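Local coordinates for protein adenosine kinase, putative (Trypanosoma brucei, PDB 3OTX) that probably phosphorylates adenosine to AMP with ATP and magnesium, a step of purine salvage, and here binds the inhibitor bis(adenosine)-5'-pentaphosphate, at residues P7-N15 with E162-T172; L173-C184 with F207-Y217. The protein carries 1 engineered substitution. All blocks are in the same frame, centred on the assembly; numbering follows the deposited sequence. Where two conformers were deposited one is given.

From the N terminus the chain first forms strand 10-13 and then runs through a long excursion, including the strands of the smaller five-stranded sheet, before strand 165-169 pairs with it in interaction 1; 146 residues separate 7-15 from 162-172. That contact sets two central strands of the large, mostly parallel sheet side by side, their ends reaching the adenosine site. Interaction 2 follows in series and closes a short loop of 22 residues: after strand 193-197 and helix 201-206 the chain enters helix 208-214, which packs beside helix 177-189. The two contacts neither nest nor cross, yet they touch, Phe168 lying against Val180 and Ala183. Interaction 2 thus pairs two helices covering the sheet near Phe168 and Phe194.

Interaction 1 of 2, residues P7-N15 with E162-T172; sequences PLRVYVQCN and ESRIFYFSGFT. With AP5 (bis(adenosine)-5'-pentaphosphate), chain C.
Main-chain bonds carry the pairing of Val10-Gln13 with Ile165-Phe168. In parallel register, Tyr11 N donates to Ile165 O and Tyr11 O accepts from Tyr167 N, both at 2.8 Å and nearly straight. At the N-terminal end of the pairing Arg9 O is gripped twice, by Arg164 N (2.8 Å) and by Ile165 N. Beta-branched Val10, Val12 and Ile165 suit the extended chain; they share a face with Tyr167, and helix 300-311 covers Ile165 and Tyr167.

The other face, with Tyr11, Gln13, Phe166 and Phe168, is largely aromatic. Gln13 CG lies anti to its backbone N (chi1 -179°), which lays the extended side chain along Phe168: CB sits over the ring face, 3.6 Å from the centroid, while the amide is turned 35° to the ring. Tyr11 CE2 touches Phe168 CE1 at 3.7 Å, and the Tyr11 ring meets that of Phe166 obliquely.

Charge closes the outer end, where the bent Arg9 side chain brings NH2 within 2.5 Å of Glu162 OE2 in a salt bridge, the guanidinium and carboxylate planes nearly perpendicular.

Ligand contacts occupy the C-terminal ends. Asn15 ND2 gives AP5 N1B a straight bond of 3.1 Å, and the flat Phe171 ring lies against the adenine, with C6B over its face. This adenosine half of AP5 sits at the C-terminal ends of central strands of a mostly parallel sheet, as in the ribokinase (PfkB) fold.

Interaction 2 of 2, residues L173-C184 with F207-Y217; sequences LTVDVNHVLQAC and FSAQLGEVLPY
Val214 is a knob set among Val177, Val180, Leu181 and Cys184, a knobs-into-holes contact between two neighbouring, nearly parallel helices (12°) flanking the sheet of the ribokinase-like fold. A short branched side chain suits this hole because both methyls can be used: CG2 meets Val180 CG1 at 3.6 Å, the two side chains nearly perpendicular, whereas CG1 faces Cys184 SG. Val177 and Val214 run antiparallel, flank to flank; the Val177 chi1 of 72° places its CG2 anti to the backbone N, against both Val214 CG2 and Gln210, and leaves CG1 beside Glu213 OE2.

Leu173 reaches across obliquely before the helix begins, splitting its branches: CD1 touches Leu211 CD1 at 3.9 Å and CD2 touches Val214 CG2. Beside it the Thr174 methyl, CG2, stands over the centre of the Phe207 ring, 3.6 Å from the centroid, a CH-pi contact; threonine offers a methyl for the ring face while its OG1 makes a weak hydrogen bond to Phe171 O.

Farther along, Leu181 stands roughly square to Tyr217, CD2 lying 3.7 Å from Tyr217 CE1, and Cys184 CB packs on Tyr217 CB. Cys184 SG also makes an oblique sulfur-aromatic contact with that ring.

Waters bridge polar groups of the two segments. One molecule donates to Asn178 OD1 and Glu213 OE1; another donates to Leu173 O at 2.8 Å and accepts from Gln210 NE2 at 2.9 Å.

Interaction 1 of 2, residues P7-N15 with E162-T172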
loop_
_atom_site.group_PDB
_atom_site.type_symbol
_atom_site.label_atom_id
_atom_site.label_comp_id
_atom_site.label_asym_id
_atom_site.label_seq_id
_atom_site.Cartn_x
_atom_site.Cartn_y
_atom_site.Cartn_z
ATOM N N PRO A 7 -3.668 20.633 -0.252
ATOM C CA PRO A 7 -4.252 19.310 -0.413
ATOM C C PRO A 7 -5.204 18.989 0.705
ATOM O O PRO A 7 -4.963 19.374 1.861
ATOM C CB PRO A 7 -3.044 18.368 -0.313
ATOM C CG PRO A 7 -2.026 19.129 0.465
ATOM C CD PRO A 7 -2.240 20.571 0.084
ATOM N N LEU A 8 -6.247 18.235 0.359
ATOM C CA LEU A 8 -7.092 17.611 1.363
ATOM C C LEU A 8 -6.241 16.716 2.243
ATOM O O LEU A 8 -5.286 16.071 1.778
ATOM C CB LEU A 8 -8.158 16.744 0.720
ATOM C CG LEU A 8 -9.183 17.480 -0.153
ATOM C CD1 LEU A 8 -10.067 16.454 -0.828
ATOM C CD2 LEU A 8 -10.017 18.493 0.664
ATOM N N ARG A 9 -6.591 16.673 3.515
ATOM C CA ARG A 9 -5.900 15.784 4.468
ATOM C C ARG A 9 -6.192 14.307 4.197
ATOM O O ARG A 9 -7.331 13.899 3.911
ATOM C CB ARG A 9 -6.285 16.170 5.906
ATOM C CG ARG A 9 -5.753 17.544 6.342
ATOM C CD ARG A 9 -4.384 17.400 6.996
ATOM N NE ARG A 9 -4.420 16.556 8.195
ATOM C CZ ARG A 9 -3.416 16.417 9.062
ATOM N NH1 ARG A 9 -2.273 17.068 8.898
ATOM N NH2 ARG A 9 -3.556 15.622 10.109
ATOM N N VAL A 10 -5.119 13.515 4.277
ATOM C CA VAL A 10 -5.135 12.111 3.956
ATOM C C VAL A 10 -4.831 11.312 5.213
ATOM O O VAL A 10 -3.910 11.656 5.980
ATOM C CB VAL A 10 -4.094 11.799 2.841
ATOM C CG1 VAL A 10 -3.982 10.302 2.636
ATOM C CG2 VAL A 10 -4.511 12.459 1.502
ATOM N N TYR A 11 -5.623 10.271 5.431
ATOM C CA TYR A 11 -5.433 9.334 6.522
ATOM C C TYR A 11 -5.009 8.019 5.925
ATOM O O TYR A 11 -5.736 7.472 5.079
ATOM C CB TYR A 11 -6.777 9.146 7.245
ATOM C CG TYR A 11 -6.767 8.161 8.399
ATOM C CD1 TYR A 11 -6.668 8.646 9.719
ATOM C CD2 TYR A 11 -6.891 6.776 8.183
ATOM C CE1 TYR A 11 -6.645 7.773 10.799
ATOM C CE2 TYR A 11 -6.872 5.874 9.278
ATOM C CZ TYR A 11 -6.744 6.391 10.570
ATOM O OH TYR A 11 -6.753 5.508 11.630
ATOM N N VAL A 12 -3.857 7.498 6.354
ATOM C CA VAL A 12 -3.375 6.212 5.855
ATOM C C VAL A 12 -3.208 5.257 7.023
ATOM O O VAL A 12 -2.682 5.650 8.068
ATOM C CB VAL A 12 -1.974 6.381 5.206
ATOM C CG1 VAL A 12 -1.335 5.009 4.819
ATOM C CG2 VAL A 12 -2.041 7.322 4.001
ATOM N N GLN A 13 -3.618 4.000 6.844
ATOM C CA GLN A 13 -3.430 2.985 7.892
ATOM C C GLN A 13 -2.868 1.728 7.263
ATOM O O GLN A 13 -3.338 1.259 6.199
ATOM C CB GLN A 13 -4.761 2.721 8.628
ATOM C CG GLN A 13 -4.654 1.677 9.768
ATOM C CD GLN A 13 -5.761 1.788 10.804
ATOM O OE1 GLN A 13 -6.158 0.776 11.432
ATOM N NE2 GLN A 13 -6.243 2.989 11.024
ATOM N N CYS A 14 -1.851 1.172 7.930
ATOM C CA CYS A 14 -1.218 -0.052 7.444
ATOM C C CYS A 14 -0.360 -0.604 8.600
ATOM O O CYS A 14 -0.566 -0.260 9.790
ATOM C CB CYS A 14 -0.378 0.287 6.195
ATOM S SG CYS A 14 0.255 -1.125 5.259
ATOM N N ASN A 15 0.563 -1.488 8.244
ATOM C CA ASN A 15 1.469 -2.157 9.188
ATOM C C ASN A 15 2.861 -1.610 8.985
ATOM O O ASN A 15 3.444 -1.800 7.908
ATOM C CB ASN A 15 1.483 -3.651 8.849
ATOM C CG ASN A 15 0.078 -4.255 8.835
ATOM O OD1 ASN A 15 -0.714 -3.979 9.728
ATOM N ND2 ASN A 15 -0.237 -5.107 7.818
ATOM N N GLU A 162 -10.408 15.131 10.771
ATOM C CA GLU A 162 -9.845 16.203 9.933
ATOM C C GLU A 162 -9.499 15.757 8.492
ATOM O O GLU A 162 -9.231 16.593 7.616
ATOM C CB GLU A 162 -8.641 16.852 10.632
ATOM C CG GLU A 162 -7.438 15.952 10.682
ATOM C CD GLU A 162 -6.369 16.393 11.671
ATOM O OE1 GLU A 162 -6.523 17.435 12.351
ATOM O OE2 GLU A 162 -5.366 15.662 11.773
ATOM N N SER A 163 -9.509 14.442 8.253
ATOM C CA SER A 163 -9.132 13.876 6.940
ATOM C C SER A 163 -10.331 13.772 6.017
ATOM O O SER A 163 -11.494 13.662 6.477
ATOM C CB SER A 163 -8.495 12.479 7.123
ATOM O OG SER A 163 -7.323 12.589 7.918
ATOM N N ARG A 164 -10.063 13.799 4.713
ATOM C CA ARG A 164 -11.145 13.643 3.720
ATOM C C ARG A 164 -10.888 12.496 2.751
ATOM O O ARG A 164 -11.789 12.090 2.031
ATOM C CB ARG A 164 -11.419 14.944 2.955
ATOM C CG ARG A 164 -11.912 16.061 3.832
ATOM C CD ARG A 164 -13.287 15.718 4.426
ATOM N NE ARG A 164 -13.811 16.805 5.244
ATOM C CZ ARG A 164 -13.615 16.921 6.564
ATOM N NH1 ARG A 164 -12.906 15.998 7.241
ATOM N NH2 ARG A 164 -14.147 17.970 7.194
ATOM N N ILE A 165 -9.661 11.986 2.751
ATOM C CA ILE A 165 -9.303 10.817 1.939
ATOM C C ILE A 165 -8.703 9.771 2.895
ATOM O O ILE A 165 -7.816 10.100 3.676
ATOM C CB ILE A 165 -8.270 11.188 0.838
ATOM C CG1 ILE A 165 -8.845 12.167 -0.176
ATOM C CG2 ILE A 165 -7.762 9.914 0.136
ATOM C CD1 ILE A 165 -7.785 12.948 -0.973
ATOM N N PHE A 166 -9.237 8.554 2.848
ATOM C CA PHE A 166 -8.845 7.466 3.733
ATOM C C PHE A 166 -8.317 6.362 2.853
ATOM O O PHE A 166 -9.017 5.894 1.950
ATOM C CB PHE A 166 -10.070 7.006 4.540
ATOM C CG PHE A 166 -10.625 8.087 5.444
ATOM C CD1 PHE A 166 -11.453 9.092 4.927
ATOM C CD2 PHE A 166 -10.290 8.107 6.805
ATOM C CE1 PHE A 166 -11.960 10.079 5.755
ATOM C CE2 PHE A 166 -10.793 9.125 7.635
ATOM C CZ PHE A 166 -11.624 10.092 7.106
ATOM N N TYR A 167 -7.069 5.961 3.119
ATOM C CA TYR A 167 -6.449 4.906 2.351
ATOM C C TYR A 167 -5.974 3.817 3.293
ATOM O O TYR A 167 -5.157 4.077 4.210
ATOM C CB TYR A 167 -5.263 5.445 1.539
ATOM C CG TYR A 167 -4.432 4.332 0.949
ATOM C CD1 TYR A 167 -4.916 3.569 -0.111
ATOM C CD2 TYR A 167 -3.198 4.023 1.487
ATOM C CE1 TYR A 167 -4.156 2.529 -0.639
ATOM C CE2 TYR A 167 -2.434 2.989 0.961
ATOM C CZ TYR A 167 -2.932 2.258 -0.084
ATOM O OH TYR A 167 -2.166 1.235 -0.594
ATOM N N PHE A 168 -6.456 2.604 3.046
ATOM C CA PHE A 168 -5.980 1.427 3.753
ATOM C C PHE A 168 -5.371 0.464 2.781
ATOM O O PHE A 168 -5.913 0.266 1.701
ATOM C CB PHE A 168 -7.136 0.711 4.448
ATOM C CG PHE A 168 -7.507 1.304 5.767
ATOM C CD1 PHE A 168 -7.921 2.649 5.881
ATOM C CD2 PHE A 168 -7.513 0.507 6.898
ATOM C CE1 PHE A 168 -8.269 3.196 7.133
ATOM C CE2 PHE A 168 -7.890 1.034 8.143
ATOM C CZ PHE A 168 -8.266 2.394 8.247
ATOM N N SER A 169 -4.234 -0.129 3.150
ATOM C CA SER A 169 -3.722 -1.236 2.352
ATOM C C SER A 169 -4.610 -2.458 2.563
ATOM O O SER A 169 -5.199 -2.642 3.639
ATOM C CB SER A 169 -2.297 -1.565 2.772
ATOM O OG SER A 169 -2.301 -2.187 4.041
ATOM N N GLY A 170 -4.677 -3.310 1.541
ATOM C CA GLY A 170 -5.334 -4.593 1.700
ATOM C C GLY A 170 -4.692 -5.384 2.828
ATOM O O GLY A 170 -5.348 -6.164 3.495
ATOM N N PHE A 171 -3.406 -5.171 3.049
ATOM C CA PHE A 171 -2.715 -5.840 4.170
ATOM C C PHE A 171 -3.302 -5.595 5.552
ATOM O O PHE A 171 -3.150 -6.455 6.434
ATOM C CB PHE A 171 -1.258 -5.411 4.180
ATOM C CG PHE A 171 -0.447 -5.894 2.997
ATOM C CD1 PHE A 171 0.297 -4.957 2.248
ATOM C CD2 PHE A 171 -0.365 -7.236 2.692
ATOM C CE1 PHE A 171 1.140 -5.423 1.182
ATOM C CE2 PHE A 171 0.471 -7.731 1.617
ATOM C CZ PHE A 171 1.212 -6.810 0.882
ATOM N N THR A 172 -4.038 -4.494 5.721
ATOM C CA THR A 172 -4.740 -4.263 6.992
ATOM C C THR A 172 -5.826 -5.304 7.285
ATOM O O THR A 172 -6.192 -5.478 8.426
ATOM C CB THR A 172 -5.379 -2.858 7.080
ATOM O OG1 THR A 172 -6.367 -2.720 6.063
ATOM C CG2 THR A 172 -4.310 -1.780 6.908
HETATM P PA AP5 C . 3.281 -2.277 -11.425
HETATM O O1A AP5 C . 4.380 -3.257 -11.823
HETATM O O2A AP5 C . 1.939 -2.558 -12.071
HETATM O O3A AP5 C . 3.018 -2.222 -9.838
HETATM P PB AP5 C . 3.048 -3.464 -8.807
HETATM O O1B AP5 C . 2.903 -4.787 -9.492
HETATM O O2B AP5 C . 2.076 -3.136 -7.727
HETATM O O3B AP5 C . 4.541 -3.296 -8.281
HETATM P PG AP5 C . 5.556 -4.276 -7.544
HETATM O O1G AP5 C . 6.935 -3.782 -7.854
HETATM O O2G AP5 C . 5.464 -5.725 -7.971
HETATM O O3G AP5 C . 5.202 -3.959 -6.066
HETATM P PD AP5 C . 5.802 -4.561 -4.691
HETATM O O1D AP5 C . 6.886 -5.604 -4.895
HETATM O O2D AP5 C . 4.598 -4.925 -3.868
HETATM O O3D AP5 C . 6.554 -3.263 -4.106
HETATM P PE AP5 C . 5.882 -2.102 -3.209
HETATM O O1E AP5 C . 4.506 -1.796 -3.728
HETATM O O2E AP5 C . 6.868 -0.943 -3.081
HETATM O O5F AP5 C . 3.831 -0.799 -11.715
HETATM C C5F AP5 C . 3.099 0.350 -11.286
HETATM C C4F AP5 C . 3.500 1.529 -12.139
HETATM O O4F AP5 C . 4.924 1.695 -12.107
HETATM C C3F AP5 C . 3.204 1.370 -13.628
HETATM O O3F AP5 C . 1.892 1.796 -13.901
HETATM C C2F AP5 C . 4.280 2.186 -14.284
HETATM O O2F AP5 C . 3.926 3.546 -14.264
HETATM C C1F AP5 C . 5.466 2.004 -13.332
HETATM N N9A AP5 C . 6.368 0.879 -13.714
HETATM C C8A AP5 C . 6.503 -0.347 -13.055
HETATM N N7A AP5 C . 7.447 -1.069 -13.718
HETATM C C5A AP5 C . 7.915 -0.332 -14.753
HETATM C C6A AP5 C . 8.885 -0.540 -15.708
HETATM N N6A AP5 C . 9.669 -1.622 -15.692
HETATM N N1A AP5 C . 9.132 0.448 -16.630
HETATM C C2A AP5 C . 8.452 1.656 -16.612
HETATM N N3A AP5 C . 7.492 1.857 -15.643
HETATM C C4A AP5 C . 7.246 0.902 -14.725
HETATM O O5J AP5 C . 5.695 -2.809 -1.758
HETATM C C5J AP5 C . 6.833 -3.262 -1.045
HETATM C C4J AP5 C . 6.473 -3.076 0.419
HETATM O O4J AP5 C . 5.491 -4.043 0.826
HETATM C C3J AP5 C . 7.637 -3.341 1.379
HETATM O O3J AP5 C . 8.108 -2.076 1.847
HETATM C C2J AP5 C . 7.039 -4.219 2.489
HETATM O O2J AP5 C . 7.360 -3.776 3.803
HETATM C C1J AP5 C . 5.558 -4.090 2.228
HETATM N N9B AP5 C . 4.766 -5.209 2.759
HETATM C C8B AP5 C . 4.938 -6.526 2.426
HETATM N N7B AP5 C . 4.045 -7.238 3.162
HETATM C C5B AP5 C . 3.320 -6.377 3.943
HETATM C C6B AP5 C . 2.283 -6.567 4.864
HETATM N N6B AP5 C . 1.825 -7.773 5.236
HETATM N N1B AP5 C . 1.821 -5.440 5.487
HETATM C C2B AP5 C . 2.231 -4.161 5.188
HETATM N N3B AP5 C . 3.283 -3.979 4.314
HETATM C C4B AP5 C . 3.780 -5.084 3.683
HETATM O O HOH W 1 -4.533 13.590 7.986
#

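Interaction 2 of 2, residues L173-C184 with F207-Y217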
loop_
_atom_site.group_PDB
_atom_site.type_symbol
_atom_site.label_atom_id
_atom_site.label_comp_id
_atom_site.label_asym_id
_atom_site.label_seq_id
_atom_site.Cartn_x
_atom_site.Cartn_y
_atom_site.Cartn_z
ATOM N N LEU A 173 -6.282 -6.033 6.273
ATOM C CA LEU A 173 -7.404 -6.955 6.470
ATOM C C LEU A 173 -6.989 -8.185 7.276
ATOM O O LEU A 173 -7.840 -8.938 7.757
ATOM C CB LEU A 173 -7.964 -7.367 5.104
ATOM C CG LEU A 173 -8.573 -6.161 4.377
ATOM C CD1 LEU A 173 -8.875 -6.492 2.913
ATOM C CD2 LEU A 173 -9.863 -5.663 5.071
ATOM N N THR A 174 -5.677 -8.385 7.416
ATOM C CA THR A 174 -5.206 -9.536 8.216
ATOM C C THR A 174 -5.116 -9.259 9.722
ATOM O O THR A 174 -4.868 -10.190 10.509
ATOM C CB THR A 174 -3.849 -10.095 7.742
ATOM O OG1 THR A 174 -2.774 -9.313 8.310
ATOM C CG2 THR A 174 -3.751 -10.122 6.243
ATOM N N VAL A 175 -5.318 -8.003 10.110
ATOM C CA VAL A 175 -5.177 -7.572 11.504
ATOM C C VAL A 175 -6.574 -7.581 12.139
ATOM O O VAL A 175 -6.978 -8.601 12.718
ATOM C CB VAL A 175 -4.435 -6.230 11.621
ATOM C CG1 VAL A 175 -4.356 -5.784 13.102
ATOM C CG2 VAL A 175 -3.000 -6.365 10.987
ATOM N N ASP A 176 -7.343 -6.513 11.955
ATOM C CA ASP A 176 -8.730 -6.506 12.434
ATOM C C ASP A 176 -9.593 -5.725 11.467
ATOM O O ASP A 176 -9.449 -4.509 11.331
ATOM C CB ASP A 176 -8.806 -5.872 13.830
ATOM C CG ASP A 176 -10.157 -6.048 14.486
ATOM O OD1 ASP A 176 -11.164 -6.333 13.806
ATOM O OD2 ASP A 176 -10.213 -5.903 15.734
ATOM N N VAL A 177 -10.506 -6.424 10.827
ATOM C CA VAL A 177 -11.402 -5.801 9.847
ATOM C C VAL A 177 -12.206 -4.656 10.444
ATOM O O VAL A 177 -12.499 -3.672 9.758
ATOM C CB VAL A 177 -12.343 -6.853 9.199
ATOM C CG1 VAL A 177 -13.442 -7.351 10.184
ATOM C CG2 VAL A 177 -12.988 -6.311 7.892
ATOM N N ASN A 178 -12.543 -4.782 11.727
ATOM C CA ASN A 178 -13.262 -3.730 12.417
ATOM C C ASN A 178 -12.519 -2.388 12.454
ATOM O O ASN A 178 -13.174 -1.330 12.448
ATOM C CB ASN A 178 -13.689 -4.216 13.788
ATOM C CG ASN A 178 -14.744 -5.300 13.695
ATOM O OD1 ASN A 178 -15.650 -5.246 12.861
ATOM N ND2 ASN A 178 -14.619 -6.307 14.543
ATOM N N HIS A 179 -11.179 -2.405 12.466
ATOM C CA HIS A 179 -10.443 -1.133 12.411
ATOM C C HIS A 179 -10.688 -0.455 11.072
ATOM O O HIS A 179 -10.863 0.763 10.989
ATOM C CB HIS A 179 -8.935 -1.363 12.542
ATOM C CG HIS A 179 -8.522 -1.999 13.832
ATOM N ND1 HIS A 179 -9.377 -2.154 14.900
ATOM C CD2 HIS A 179 -7.327 -2.512 14.221
ATOM C CE1 HIS A 179 -8.728 -2.744 15.892
ATOM N NE2 HIS A 179 -7.485 -2.985 15.500
ATOM N N VAL A 180 -10.709 -1.247 10.011
ATOM C CA VAL A 180 -10.958 -0.755 8.670
ATOM C C VAL A 180 -12.367 -0.214 8.593
ATOM O O VAL A 180 -12.562 0.885 8.051
ATOM C CB VAL A 180 -10.777 -1.866 7.618
ATOM C CG1 VAL A 180 -10.768 -1.254 6.222
ATOM C CG2 VAL A 180 -9.423 -2.593 7.841
ATOM N N LEU A 181 -13.341 -0.966 9.128
ATOM C CA LEU A 181 -14.749 -0.521 9.067
ATOM C C LEU A 181 -14.977 0.809 9.795
ATOM O O LEU A 181 -15.783 1.641 9.343
ATOM C CB LEU A 181 -15.688 -1.617 9.584
ATOM C CG LEU A 181 -15.717 -2.846 8.690
ATOM C CD1 LEU A 181 -16.460 -3.975 9.410
ATOM C CD2 LEU A 181 -16.409 -2.589 7.295
ATOM N N GLN A 182 -14.203 1.057 10.851
ATOM C CA GLN A 182 -14.302 2.349 11.549
ATOM C C GLN A 182 -13.977 3.483 10.577
ATOM O O GLN A 182 -14.698 4.471 10.502
ATOM C CB GLN A 182 -13.388 2.419 12.766
ATOM C CG GLN A 182 -13.398 3.795 13.448
ATOM C CD GLN A 182 -12.454 3.862 14.624
ATOM O OE1 GLN A 182 -12.296 2.882 15.356
ATOM N NE2 GLN A 182 -11.817 5.015 14.818
ATOM N N ALA A 183 -12.895 3.341 9.824
ATOM C CA ALA A 183 -12.574 4.361 8.821
ATOM C C ALA A 183 -13.581 4.408 7.672
ATOM O O ALA A 183 -13.873 5.488 7.142
ATOM C CB ALA A 183 -11.165 4.133 8.261
ATOM N N CYS A 184 -14.112 3.254 7.261
ATOM C CA CYS A 184 -15.145 3.259 6.230
ATOM C C CYS A 184 -16.353 4.100 6.627
ATOM O O CYS A 184 -16.865 4.876 5.809
ATOM C CB CYS A 184 -15.631 1.832 5.995
ATOM S SG CYS A 184 -14.476 0.783 5.139
ATOM N N PHE A 207 -8.312 -13.911 2.837
ATOM C CA PHE A 207 -9.003 -12.845 3.584
ATOM C C PHE A 207 -10.172 -12.274 2.780
ATOM O O PHE A 207 -10.466 -11.087 2.855
ATOM C CB PHE A 207 -7.993 -11.769 4.010
ATOM C CG PHE A 207 -6.904 -12.317 4.875
ATOM C CD1 PHE A 207 -5.762 -12.889 4.289
ATOM C CD2 PHE A 207 -7.055 -12.390 6.249
ATOM C CE1 PHE A 207 -4.745 -13.442 5.098
ATOM C CE2 PHE A 207 -6.061 -12.948 7.070
ATOM C CZ PHE A 207 -4.901 -13.472 6.489
ATOM N N SER A 208 -10.839 -13.141 2.023
ATOM C CA SER A 208 -11.923 -12.707 1.162
ATOM C C SER A 208 -13.143 -12.265 1.985
ATOM O O SER A 208 -13.834 -11.356 1.564
ATOM C CB SER A 208 -12.292 -13.773 0.132
ATOM O OG SER A 208 -12.830 -14.927 0.750
ATOM N N ALA A 209 -13.379 -12.872 3.154
ATOM C CA ALA A 209 -14.529 -12.458 3.978
ATOM C C ALA A 209 -14.323 -11.029 4.452
ATOM O O ALA A 209 -15.253 -10.194 4.378
ATOM C CB ALA A 209 -14.748 -13.401 5.167
ATOM N N GLN A 210 -13.112 -10.751 4.927
ATOM C CA GLN A 210 -12.753 -9.402 5.393
ATOM C C GLN A 210 -12.833 -8.396 4.249
ATOM O O GLN A 210 -13.377 -7.297 4.387
ATOM C CB GLN A 210 -11.339 -9.400 5.969
ATOM C CG GLN A 210 -11.246 -10.205 7.276
ATOM C CD GLN A 210 -10.805 -11.645 7.061
ATOM O OE1 GLN A 210 -11.076 -12.270 6.032
ATOM N NE2 GLN A 210 -10.112 -12.173 8.043
ATOM N N LEU A 211 -12.246 -8.765 3.110
ATOM C CA LEU A 211 -12.322 -7.911 1.939
ATOM C C LEU A 211 -13.780 -7.648 1.557
ATOM O O LEU A 211 -14.156 -6.505 1.257
ATOM C CB LEU A 211 -11.556 -8.560 0.763
ATOM C CG LEU A 211 -11.539 -7.785 -0.554
ATOM C CD1 LEU A 211 -10.931 -6.396 -0.405
ATOM C CD2 LEU A 211 -10.765 -8.593 -1.650
ATOM N N GLY A 212 -14.604 -8.684 1.598
ATOM C CA GLY A 212 -16.026 -8.527 1.266
ATOM C C GLY A 212 -16.772 -7.566 2.183
ATOM O O GLY A 212 -17.703 -6.890 1.739
ATOM N N GLU A 213 -16.389 -7.526 3.454
ATOM C CA GLU A 213 -17.015 -6.607 4.408
ATOM C C GLU A 213 -16.729 -5.149 4.044
ATOM O O GLU A 213 -17.575 -4.267 4.242
ATOM C CB GLU A 213 -16.534 -6.868 5.832
ATOM C CG GLU A 213 -17.223 -8.007 6.524
ATOM C CD GLU A 213 -17.122 -7.896 8.025
ATOM O OE1 GLU A 213 -17.775 -6.999 8.599
ATOM O OE2 GLU A 213 -16.411 -8.721 8.625
ATOM N N VAL A 214 -15.528 -4.919 3.512
ATOM C CA VAL A 214 -15.048 -3.557 3.264
ATOM C C VAL A 214 -15.412 -3.021 1.873
ATOM O O VAL A 214 -15.624 -1.816 1.710
ATOM C CB VAL A 214 -13.509 -3.484 3.556
ATOM C CG1 VAL A 214 -12.841 -2.215 3.036
ATOM C CG2 VAL A 214 -13.253 -3.659 5.079
ATOM N N LEU A 215 -15.528 -3.892 0.877
ATOM C CA LEU A 215 -15.732 -3.416 -0.503
ATOM C C LEU A 215 -16.955 -2.497 -0.733
ATOM O O LEU A 215 -16.843 -1.515 -1.444
ATOM C CB LEU A 215 -15.783 -4.584 -1.485
ATOM C CG LEU A 215 -14.421 -5.233 -1.712
ATOM C CD1 LEU A 215 -14.707 -6.573 -2.417
ATOM C CD2 LEU A 215 -13.537 -4.323 -2.533
ATOM N N PRO A 216 -18.112 -2.817 -0.125
ATOM C CA PRO A 216 -19.276 -1.928 -0.348
ATOM C C PRO A 216 -19.002 -0.470 0.057
ATOM O O PRO A 216 -19.595 0.449 -0.501
ATOM C CB PRO A 216 -20.343 -2.508 0.567
ATOM C CG PRO A 216 -19.917 -3.909 0.840
ATOM C CD PRO A 216 -18.420 -3.919 0.796
ATOM N N TYR A 217 -18.113 -0.268 1.035
ATOM C CA TYR A 217 -17.813 1.081 1.532
ATOM C C TYR A 217 -16.639 1.697 0.775
ATOM O O TYR A 217 -16.207 2.803 1.085
ATOM C CB TYR A 217 -17.401 1.004 3.008
ATOM C CG TYR A 217 -18.411 0.579 4.034
ATOM C CD1 TYR A 217 -18.426 -0.734 4.527
ATOM C CD2 TYR A 217 -19.291 1.513 4.597
ATOM C CE1 TYR A 217 -19.334 -1.115 5.525
ATOM C CE2 TYR A 217 -20.182 1.153 5.592
ATOM C CZ TYR A 217 -20.205 -0.155 6.049
ATOM O OH TYR A 217 -21.098 -0.494 7.049
HETATM O O HOH W 2 -8.467 -10.636 9.884
HETATM O O HOH W 3 -17.823 -6.580 11.255
HETATM O O HOH W 4 -16.826 4.766 2.991
#